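Local structure of alpha-L-rhamnosidase (6GSZ) at residues A[180-185]-A[207-212]; A[119-124]-A[253-258]; A[132-137]-A[227-232]. The protein probably hydrolyses terminal non-reducing alpha-L-rhamnose residues in alpha-L-rhamnosides. All blocks are in the same frame, centred on the assembly; numbering follows the deposited sequence. Where two conformers were deposited one is given.

Contact 1: residues A[180-185]-A[207-212]. With NAG (2-acetamido-2-deoxy-beta-D-glucopyranose), chain B.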
loop_
_atom_site.group_PDB
_atom_site.type_symbol
_atom_site.label_atom_id
_atom_site.label_comp_id
_atom_site.label_asym_id
_atom_site.label_seq_id
_atom_site.Cartn_x
_atom_site.Cartn_y
_atom_site.Cartn_z
ATOM N N TYR A 180 -2.363 -8.304 18.644
ATOM C CA TYR A 180 -1.919 -7.024 19.195
ATOM C C TYR A 180 -2.894 -5.890 18.868
ATOM O O TYR A 180 -3.163 -5.049 19.725
ATOM C CB TYR A 180 -0.533 -6.674 18.665
ATOM C CG TYR A 180 0.512 -7.695 18.984
ATOM C CD1 TYR A 180 0.872 -7.925 20.300
ATOM C CD2 TYR A 180 1.141 -8.430 17.990
ATOM C CE1 TYR A 180 1.838 -8.852 20.617
ATOM C CE2 TYR A 180 2.073 -9.405 18.312
ATOM C CZ TYR A 180 2.451 -9.580 19.622
ATOM O OH TYR A 180 3.358 -10.522 19.998
ATOM N N ARG A 181 -3.398 -5.871 17.643
ATOM C CA ARG A 181 -4.170 -4.725 17.131
ATOM C C ARG A 181 -5.198 -5.292 16.163
ATOM O O ARG A 181 -4.831 -6.061 15.277
ATOM C CB ARG A 181 -3.241 -3.719 16.450
ATOM C CG ARG A 181 -3.919 -2.433 15.991
ATOM C CD ARG A 181 -2.940 -1.478 15.351
ATOM N NE ARG A 181 -2.483 -1.994 14.064
ATOM C CZ ARG A 181 -3.075 -1.817 12.864
ATOM N NH1 ARG A 181 -4.032 -0.883 12.697
ATOM N NH2 ARG A 181 -2.664 -2.591 11.843
ATOM N N HIS A 182 -6.451 -4.899 16.381
ATOM C CA HIS A 182 -7.533 -5.450 15.562
ATOM C C HIS A 182 -8.447 -4.292 15.174
ATOM O O HIS A 182 -9.043 -3.647 16.042
ATOM C CB HIS A 182 -8.258 -6.536 16.337
ATOM C CG HIS A 182 -9.235 -7.383 15.593
ATOM N ND1 HIS A 182 -9.343 -8.739 15.836
ATOM C CD2 HIS A 182 -10.122 -7.070 14.627
ATOM C CE1 HIS A 182 -10.267 -9.221 15.024
ATOM N NE2 HIS A 182 -10.802 -8.230 14.309
ATOM N N GLU A 183 -8.473 -3.975 13.869
ATOM C CA GLU A 183 -9.214 -2.772 13.450
ATOM C C GLU A 183 -10.711 -3.039 13.473
ATOM O O GLU A 183 -11.166 -4.194 13.230
ATOM C CB GLU A 183 -8.836 -2.260 12.055
ATOM C CG GLU A 183 -7.490 -1.546 12.056
ATOM C CD GLU A 183 -6.996 -1.107 10.701
ATOM O OE1 GLU A 183 -7.803 -1.019 9.751
ATOM O OE2 GLU A 183 -5.779 -0.767 10.598
ATOM N N TYR A 184 -11.485 -2.013 13.821
ATOM C CA TYR A 184 -12.929 -2.037 13.683
ATOM C C TYR A 184 -13.345 -0.816 12.871
ATOM O O TYR A 184 -12.609 0.203 12.816
ATOM C CB TYR A 184 -13.696 -2.047 15.020
ATOM C CG TYR A 184 -13.617 -0.718 15.719
ATOM C CD1 TYR A 184 -12.542 -0.383 16.517
ATOM C CD2 TYR A 184 -14.652 0.177 15.601
ATOM C CE1 TYR A 184 -12.453 0.890 17.072
ATOM C CE2 TYR A 184 -14.580 1.441 16.161
ATOM C CZ TYR A 184 -13.485 1.788 16.915
ATOM O OH TYR A 184 -13.459 3.046 17.460
ATOM N N ASN A 185 -14.476 -0.888 12.202
ATOM C CA ASN A 185 -14.969 0.128 11.299
ATOM C C ASN A 185 -16.184 0.853 11.850
ATOM O O ASN A 185 -16.956 0.277 12.612
ATOM C CB ASN A 185 -15.208 -0.404 9.897
ATOM C CG ASN A 185 -13.991 -1.138 9.378
ATOM O OD1 ASN A 185 -14.051 -2.334 9.029
ATOM N ND2 ASN A 185 -12.854 -0.455 9.372
ATOM N N GLY A 207 -11.399 -15.167 6.078
ATOM C CA GLY A 207 -10.300 -14.260 5.794
ATOM C C GLY A 207 -8.957 -14.818 6.222
ATOM O O GLY A 207 -8.603 -15.979 5.995
ATOM N N TRP A 208 -8.121 -13.889 6.684
ATOM C CA TRP A 208 -6.818 -14.169 7.234
ATOM C C TRP A 208 -6.882 -14.698 8.668
ATOM O O TRP A 208 -5.944 -15.346 9.139
ATOM C CB TRP A 208 -5.967 -12.878 7.197
ATOM C CG TRP A 208 -5.717 -12.309 5.834
ATOM C CD1 TRP A 208 -4.718 -12.661 4.973
ATOM C CD2 TRP A 208 -6.471 -11.280 5.165
ATOM N NE1 TRP A 208 -4.774 -11.898 3.833
ATOM C CE2 TRP A 208 -5.818 -11.021 3.940
ATOM C CE3 TRP A 208 -7.569 -10.488 5.520
ATOM C CZ2 TRP A 208 -6.269 -10.055 3.052
ATOM C CZ3 TRP A 208 -7.995 -9.503 4.649
ATOM C CH2 TRP A 208 -7.337 -9.279 3.436
ATOM N N TYR A 209 -7.950 -14.318 9.405
ATOM C CA TYR A 209 -8.047 -14.645 10.843
ATOM C C TYR A 209 -7.988 -16.172 11.073
ATOM O O TYR A 209 -7.284 -16.666 11.956
ATOM C CB TYR A 209 -9.332 -14.022 11.428
ATOM C CG TYR A 209 -9.318 -13.906 12.932
ATOM C CD1 TYR A 209 -9.727 -14.963 13.743
ATOM C CD2 TYR A 209 -8.843 -12.761 13.538
ATOM C CE1 TYR A 209 -9.658 -14.868 15.124
ATOM C CE2 TYR A 209 -8.806 -12.648 14.907
ATOM C CZ TYR A 209 -9.212 -13.692 15.701
ATOM O OH TYR A 209 -9.118 -13.590 17.059
ATOM N N SER A 210 -8.743 -16.907 10.263
ATOM C CA SER A 210 -8.802 -18.371 10.370
ATOM C C SER A 210 -8.560 -19.110 9.048
ATOM O O SER A 210 -8.558 -20.345 9.084
ATOM C CB SER A 210 -10.053 -18.863 11.054
ATOM O OG SER A 210 -11.202 -18.475 10.332
ATOM N N GLY A 211 -8.435 -18.436 7.903
ATOM C CA GLY A 211 -8.199 -19.103 6.668
ATOM C C GLY A 211 -6.817 -19.714 6.530
ATOM O O GLY A 211 -5.913 -19.485 7.325
ATOM N N ARG A 212 -6.640 -20.475 5.453
ATOM C CA ARG A 212 -5.352 -21.093 5.121
ATOM C C ARG A 212 -4.420 -20.033 4.493
ATOM O O ARG A 212 -4.678 -19.581 3.405
ATOM C CB ARG A 212 -5.524 -22.300 4.199
ATOM C CG ARG A 212 -4.252 -23.109 3.996
ATOM C CD ARG A 212 -4.497 -24.323 3.091
ATOM N NE ARG A 212 -4.970 -23.960 1.763
ATOM C CZ ARG A 212 -4.206 -23.544 0.746
ATOM N NH1 ARG A 212 -2.884 -23.611 0.847
ATOM N NH2 ARG A 212 -4.809 -23.141 -0.377
HETATM C C1 NAG B . 5.283 -14.442 21.221
HETATM C C2 NAG B . 3.821 -14.835 20.951
HETATM C C3 NAG B . 3.550 -16.242 21.426
HETATM C C4 NAG B . 4.516 -17.232 20.820
HETATM C C5 NAG B . 5.939 -16.754 21.111
HETATM C C6 NAG B . 6.948 -17.633 20.387
HETATM C C7 NAG B . 1.918 -13.275 20.900
HETATM C C8 NAG B . 1.077 -12.344 21.737
HETATM N N2 NAG B . 2.898 -13.930 21.576
HETATM O O3 NAG B . 2.220 -16.592 21.068
HETATM O O4 NAG B . 4.263 -18.481 21.455
HETATM O O5 NAG B . 6.084 -15.427 20.575
HETATM O O6 NAG B . 6.591 -17.763 18.971
HETATM O O7 NAG B . 1.748 -13.417 19.680
#

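Contact 2: residues A[119-124]-A[253-258]. With ACT (acetate ion), chain C.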
loop_
_atom_site.group_PDB
_atom_site.type_symbol
_atom_site.label_atom_id
_atom_site.label_comp_id
_atom_site.label_asym_id
_atom_site.label_seq_id
_atom_site.Cartn_x
_atom_site.Cartn_y
_atom_site.Cartn_z
ATOM N N SER A 119 -21.740 -18.647 15.965
ATOM C CA SER A 119 -22.867 -19.576 15.790
ATOM C C SER A 119 -22.813 -20.773 16.742
ATOM O O SER A 119 -21.756 -21.298 17.060
ATOM C CB SER A 119 -22.889 -20.072 14.352
ATOM O OG SER A 119 -23.977 -20.926 14.119
ATOM N N ASP A 120 -24.014 -21.248 17.097
ATOM C CA ASP A 120 -24.139 -22.540 17.733
ATOM C C ASP A 120 -23.803 -23.687 16.778
ATOM O O ASP A 120 -23.657 -24.825 17.233
ATOM C CB ASP A 120 -25.534 -22.699 18.319
ATOM C CG ASP A 120 -25.717 -22.111 19.719
ATOM O OD1 ASP A 120 -24.719 -21.636 20.335
ATOM O OD2 ASP A 120 -26.847 -22.181 20.234
ATOM N N ARG A 121 -23.706 -23.428 15.478
ATOM C CA ARG A 121 -23.194 -24.464 14.563
ATOM C C ARG A 121 -21.751 -24.768 14.925
ATOM O O ARG A 121 -20.969 -23.852 15.077
ATOM C CB ARG A 121 -23.269 -23.981 13.130
ATOM C CG ARG A 121 -22.854 -24.975 12.070
ATOM C CD ARG A 121 -22.932 -24.316 10.707
ATOM N NE ARG A 121 -22.618 -25.166 9.571
ATOM C CZ ARG A 121 -21.448 -25.243 8.966
ATOM N NH1 ARG A 121 -20.390 -24.598 9.442
ATOM N NH2 ARG A 121 -21.348 -26.001 7.878
ATOM N N PRO A 122 -21.319 -26.029 15.042
ATOM C CA PRO A 122 -19.929 -26.299 15.382
ATOM C C PRO A 122 -18.978 -25.819 14.284
ATOM O O PRO A 122 -19.277 -25.933 13.109
ATOM C CB PRO A 122 -19.829 -27.827 15.544
ATOM C CG PRO A 122 -21.117 -28.360 15.090
ATOM C CD PRO A 122 -22.119 -27.255 14.933
ATOM N N THR A 123 -17.821 -25.285 14.697
ATOM C CA THR A 123 -16.809 -24.903 13.718
ATOM C C THR A 123 -16.222 -26.183 13.074
ATOM O O THR A 123 -16.146 -27.274 13.673
ATOM C CB THR A 123 -15.738 -24.026 14.343
ATOM O OG1 THR A 123 -15.109 -23.320 13.276
ATOM C CG2 THR A 123 -14.721 -24.792 15.153
ATOM N N GLU A 124 -15.772 -26.043 11.839
ATOM C CA GLU A 124 -15.162 -27.126 11.136
ATOM C C GLU A 124 -13.788 -27.438 11.741
ATOM O O GLU A 124 -13.032 -26.515 12.151
ATOM C CB GLU A 124 -14.972 -26.788 9.660
ATOM C CG GLU A 124 -16.265 -26.516 8.907
ATOM C CD GLU A 124 -16.825 -25.102 8.916
ATOM O OE1 GLU A 124 -16.392 -24.279 9.782
ATOM O OE2 GLU A 124 -17.687 -24.825 8.014
ATOM N N SER A 253 -28.260 -17.360 13.875
ATOM C CA SER A 253 -27.233 -17.628 12.874
ATOM C C SER A 253 -27.635 -18.776 11.951
ATOM O O SER A 253 -28.466 -19.650 12.278
ATOM C CB SER A 253 -25.900 -17.956 13.542
ATOM O OG SER A 253 -26.012 -19.130 14.329
ATOM N N SER A 254 -27.057 -18.811 10.772
ATOM C CA SER A 254 -27.307 -19.878 9.769
ATOM C C SER A 254 -26.211 -19.832 8.722
ATOM O O SER A 254 -25.672 -18.758 8.433
ATOM C CB SER A 254 -28.623 -19.623 9.081
ATOM O OG SER A 254 -28.908 -20.605 8.115
ATOM N N THR A 255 -25.917 -20.946 8.069
ATOM C CA THR A 255 -25.238 -20.921 6.826
ATOM C C THR A 255 -26.136 -20.313 5.754
ATOM O O THR A 255 -27.354 -20.184 5.929
ATOM C CB THR A 255 -24.786 -22.318 6.404
ATOM O OG1 THR A 255 -25.962 -23.133 6.305
ATOM C CG2 THR A 255 -23.760 -22.878 7.357
ATOM N N GLY A 256 -25.515 -19.951 4.630
ATOM C CA GLY A 256 -26.228 -19.384 3.521
ATOM C C GLY A 256 -25.665 -19.860 2.189
ATOM O O GLY A 256 -25.074 -20.935 2.114
ATOM N N PRO A 257 -25.824 -19.073 1.105
ATOM C CA PRO A 257 -25.396 -19.546 -0.200
ATOM C C PRO A 257 -23.888 -19.725 -0.370
ATOM O O PRO A 257 -23.455 -20.454 -1.281
ATOM C CB PRO A 257 -25.951 -18.493 -1.169
ATOM C CG PRO A 257 -26.022 -17.216 -0.309
ATOM C CD PRO A 257 -26.419 -17.733 1.064
ATOM N N ILE A 258 -23.086 -19.006 0.432
ATOM C CA ILE A 258 -21.648 -19.235 0.284
ATOM C C ILE A 258 -21.311 -20.570 0.946
ATOM O O ILE A 258 -21.434 -20.704 2.162
ATOM C CB ILE A 258 -20.789 -18.073 0.828
ATOM C CG1 ILE A 258 -21.218 -16.693 0.319
ATOM C CG2 ILE A 258 -19.325 -18.355 0.502
ATOM C CD1 ILE A 258 -20.635 -15.538 1.102
HETATM C C ACT C . -26.631 -24.566 9.261
HETATM O O ACT C . -26.853 -23.334 9.635
HETATM O OXT ACT C . -26.733 -25.001 8.061
HETATM C CH3 ACT C . -26.045 -25.583 10.120
#

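Contact 3: residues A[132-137]-A[227-232]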
loop_
_atom_site.group_PDB
_atom_site.type_symbol
_atom_site.label_atom_id
_atom_site.label_comp_id
_atom_site.label_asym_id
_atom_site.label_seq_id
_atom_site.Cartn_x
_atom_site.Cartn_y
_atom_site.Cartn_z
ATOM N N ILE A 132 -20.834 -17.695 7.971
ATOM C CA ILE A 132 -21.985 -17.699 8.837
ATOM C C ILE A 132 -22.739 -16.381 8.701
ATOM O O ILE A 132 -22.097 -15.307 8.713
ATOM C CB ILE A 132 -21.574 -17.943 10.294
ATOM C CG1 ILE A 132 -20.912 -19.316 10.442
ATOM C CG2 ILE A 132 -22.743 -17.688 11.216
ATOM C CD1 ILE A 132 -21.821 -20.470 10.275
ATOM N N GLN A 133 -24.055 -16.440 8.543
ATOM C CA GLN A 133 -24.955 -15.335 8.596
ATOM C C GLN A 133 -25.406 -15.149 10.038
ATOM O O GLN A 133 -25.845 -16.105 10.663
ATOM C CB GLN A 133 -26.152 -15.547 7.671
ATOM C CG GLN A 133 -25.782 -15.682 6.192
ATOM C CD GLN A 133 -26.934 -16.074 5.297
ATOM O OE1 GLN A 133 -26.971 -15.725 4.135
ATOM N NE2 GLN A 133 -27.860 -16.897 5.789
ATOM N N PHE A 134 -25.385 -13.916 10.526
ATOM C CA PHE A 134 -25.836 -13.533 11.836
ATOM C C PHE A 134 -26.932 -12.494 11.667
ATOM O O PHE A 134 -26.808 -11.611 10.833
ATOM C CB PHE A 134 -24.711 -12.868 12.621
ATOM C CG PHE A 134 -23.553 -13.764 12.977
ATOM C CD1 PHE A 134 -23.535 -14.461 14.172
ATOM C CD2 PHE A 134 -22.443 -13.875 12.150
ATOM C CE1 PHE A 134 -22.480 -15.300 14.508
ATOM C CE2 PHE A 134 -21.378 -14.712 12.480
ATOM C CZ PHE A 134 -21.381 -15.404 13.676
ATOM N N ARG A 135 -28.022 -12.608 12.448
ATOM C CA ARG A 135 -29.066 -11.631 12.299
ATOM C C ARG A 135 -29.696 -11.260 13.651
ATOM O O ARG A 135 -29.710 -12.025 14.605
ATOM C CB ARG A 135 -30.163 -12.093 11.333
ATOM C CG ARG A 135 -31.145 -13.110 11.891
ATOM C CD ARG A 135 -32.132 -13.608 10.835
ATOM N NE ARG A 135 -32.881 -12.562 10.176
ATOM C CZ ARG A 135 -33.960 -11.945 10.633
ATOM N NH1 ARG A 135 -34.543 -12.356 11.763
ATOM N NH2 ARG A 135 -34.479 -10.950 9.907
ATOM N N LYS A 136 -30.254 -10.052 13.657
ATOM C CA LYS A 136 -30.930 -9.453 14.811
ATOM C C LYS A 136 -32.009 -8.492 14.301
ATOM O O LYS A 136 -31.782 -7.722 13.366
ATOM C CB LYS A 136 -29.877 -8.717 15.653
ATOM C CG LYS A 136 -30.399 -7.864 16.801
ATOM C CD LYS A 136 -30.939 -8.614 17.957
ATOM C CE LYS A 136 -31.041 -7.753 19.200
ATOM N NZ LYS A 136 -31.664 -8.474 20.327
ATOM N N GLU A 137 -33.181 -8.538 14.917
ATOM C CA GLU A 137 -34.224 -7.533 14.702
ATOM C C GLU A 137 -34.348 -6.678 15.963
ATOM O O GLU A 137 -34.060 -7.143 17.096
ATOM C CB GLU A 137 -35.569 -8.167 14.344
ATOM C CG GLU A 137 -35.501 -9.005 13.074
ATOM C CD GLU A 137 -36.834 -9.551 12.576
ATOM O OE1 GLU A 137 -37.879 -9.045 13.044
ATOM O OE2 GLU A 137 -36.827 -10.447 11.689
ATOM N N LEU A 227 -15.470 -18.499 13.396
ATOM C CA LEU A 227 -15.917 -17.217 12.871
ATOM C C LEU A 227 -16.675 -16.441 13.953
ATOM O O LEU A 227 -17.495 -16.990 14.658
ATOM C CB LEU A 227 -16.838 -17.419 11.671
ATOM C CG LEU A 227 -16.240 -18.184 10.505
ATOM C CD1 LEU A 227 -17.213 -18.307 9.348
ATOM C CD2 LEU A 227 -14.967 -17.572 10.041
ATOM N N GLY A 228 -16.357 -15.152 14.098
ATOM C CA GLY A 228 -16.939 -14.319 15.119
ATOM C C GLY A 228 -17.302 -12.927 14.632
ATOM O O GLY A 228 -16.666 -12.419 13.705
ATOM N N LEU A 229 -18.287 -12.318 15.287
ATOM C CA LEU A 229 -18.788 -10.979 14.925
ATOM C C LEU A 229 -18.824 -10.124 16.201
ATOM O O LEU A 229 -19.321 -10.548 17.237
ATOM C CB LEU A 229 -20.227 -11.115 14.405
ATOM C CG LEU A 229 -20.973 -9.805 14.163
ATOM C CD1 LEU A 229 -20.306 -8.980 13.080
ATOM C CD2 LEU A 229 -22.425 -10.055 13.868
ATOM N N LEU A 230 -18.321 -8.886 16.107
ATOM C CA LEU A 230 -18.544 -7.876 17.145
ATOM C C LEU A 230 -19.240 -6.690 16.481
ATOM O O LEU A 230 -18.694 -6.128 15.503
ATOM C CB LEU A 230 -17.197 -7.441 17.726
ATOM C CG LEU A 230 -17.277 -6.340 18.806
ATOM C CD1 LEU A 230 -18.030 -6.848 20.051
ATOM C CD2 LEU A 230 -15.884 -5.842 19.176
ATOM N N SER A 231 -20.347 -6.218 17.061
ATOM C CA SER A 231 -21.170 -5.178 16.430
ATOM C C SER A 231 -21.836 -4.340 17.528
ATOM O O SER A 231 -22.369 -4.910 18.465
ATOM C CB SER A 231 -22.183 -5.824 15.500
ATOM O OG SER A 231 -22.986 -4.881 14.793
ATOM N N LEU A 232 -21.871 -3.028 17.362
ATOM C CA LEU A 232 -22.694 -2.174 18.186
ATOM C C LEU A 232 -23.357 -1.142 17.277
ATOM O O LEU A 232 -22.645 -0.363 16.609
ATOM C CB LEU A 232 -21.855 -1.481 19.265
ATOM C CG LEU A 232 -22.655 -0.582 20.217
ATOM C CD1 LEU A 232 -23.630 -1.431 21.039
ATOM C CD2 LEU A 232 -21.710 0.280 21.077
#

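Contact 1: residues A[180-185]-A[207-212]
H182 of strand 182-188 and Y209 of the short, weakly bonded helix 207-210 meet inside the N-terminal domain of the alpha-L-rhamnosidase family. Strand 182-188 lies between strands 144-154 and 301-302 of one sheet. Helix 207-210 directly follows strand 196-205 of another. The contact is small and buried. Its closest atoms are H182 CE1 and Y209 CE2, 3.7 Å apart. The imidazole and phenol rings touch rim to rim, with planes at 45°, and neither lies over the face of the other. Both side chains hold CG anti to the backbone N (chi1 -170° in H182). The two side chains cross at about a right angle. H182 NE2 donates to the carbonyl of A153, which helps fix the turn of the imidazole. The side chains of H182 and Y209 both touch L154 of strand 144-154.

On the flanks, R181, just before the strand, pairs with E183 two residues on. R181 NH1 reaches E183 OE2 at 2.7 Å, at an N-H...O angle of 157°. The carboxylate uses its anti lone pair, and the acceptor lies close to the guanidinium plane. R181 NE has a second acid, D497. The guanidinium thus joins the residue before the strand to helix 488-503 of the six-hairpin glycosidase domain. Y180 lies against an N-acetylglucosamine of a glycan attached to the protein. Y180 OH is 3.2 Å from NAG C7. Y180 CE1 is 3.7 Å from NAG C8, the acetamide methyl. Q179 hydrogen-bonds the same sugar. In the second segment, a weak bond of 3.1 Å from G211 N to G207 O closes the helical turn. The contact joins one sheet to the helix that follows a strand of the other, in a domain whose family belongs to the galactose-binding-like beta-sandwiches.

Contact 2: residues A[119-124]-A[253-258]
S119, at the end of strand 116-119, comes alongside S253 of the edge strand 252-254, with their CA atoms 5.6 Å apart. The backbone after S119 makes an ST turn: R121 N donates to S119 OG at 2.9 Å. The S119 hydroxyl in turn gives its proton to S253 OG, 2.7 Å away. S253 OG is also hydrogen-bonded to the carbonyl of G290.

Further out, R121 runs extended from CG to NE and crosses T255 at about a right angle. The methyl CG2 of T255 sits over one guanidinium face, toward the rim, 3.4 Å from R121 NE. R121 NH1 meets E124 OE2 in a salt bridge of 3.1 Å. The N-H...O angle is 179°, and NH1 lies above the carboxylate plane. E124 OE2 also accepts from R130 N. An acetate, probably from the crystallisation liquor, is gripped twice by T255. Its O takes T255 N at 3.0 Å and its OXT takes T255 OG1 at 2.7 Å. With chi1 at 59°, OG1 stands beside the backbone N, and both reach the one acetate. The acetate turns its methyl to R121, so the charge partner of R121 here is E124, and the acetate probably does little to balance it.

Contact 3: residues A[132-137]-A[227-232]
I132 begins the contact by resting on L227. The L227 methyl CD1 lies 4.0 Å from I132 CG1 and 3.9 Å from I132 N, and the two side chains cross obliquely. I132 CG2 turns the other way, over one face of the F134 ring, 3.5 Å above its plane.

F134 comes next; its ring lies against L229. With CG anti to the carbonyl carbon (chi1 -67°), the ring is set between I132 CG2 and L229 CB. L229 CB stands over the opposite ring face in a CH-pi contact, 4.3 Å from the centroid. L229 CD2 packs 3.8 Å from F134 CB, and the two side chains slide past each other in opposite directions. The carbonyl O of L227 lies near the ring plane, at the edge by CZ. Strands 132-140 and 228-237 belong to different sheets, and these apolar residues fill the space between the two layers of a beta-sandwich. F134 and L229 both also touch I117 of strand 116-119.

R135 points away from the other strand. Its NH1 and NH2 both bind E137 OE2, each at 3.0 Å, with the acceptor in the guanidinium plane. R135 NE donates to the carbonyl of W278.

The three contacts are nested along the chain: contact 1 lies within the loop closed by contact 3, and contact 3 within that closed by contact 2. Contacts 2 and 3 have centres 11 Å apart and meet in one sheet, where S254 O and Q133 N lie 2.8 Å apart, a probable hydrogen bond. Contact 1 is 15 Å from contact 3, centre to centre, and touches it through S210 OG and L227 CD2 at 3.9 Å. Contacts 1 and 2 do not touch; their nearest atoms are about 7 Å apart. The L229 side chain is about 9 Å from that of the calcium ligand E158. Contact 1 lies away from the glucose pocket.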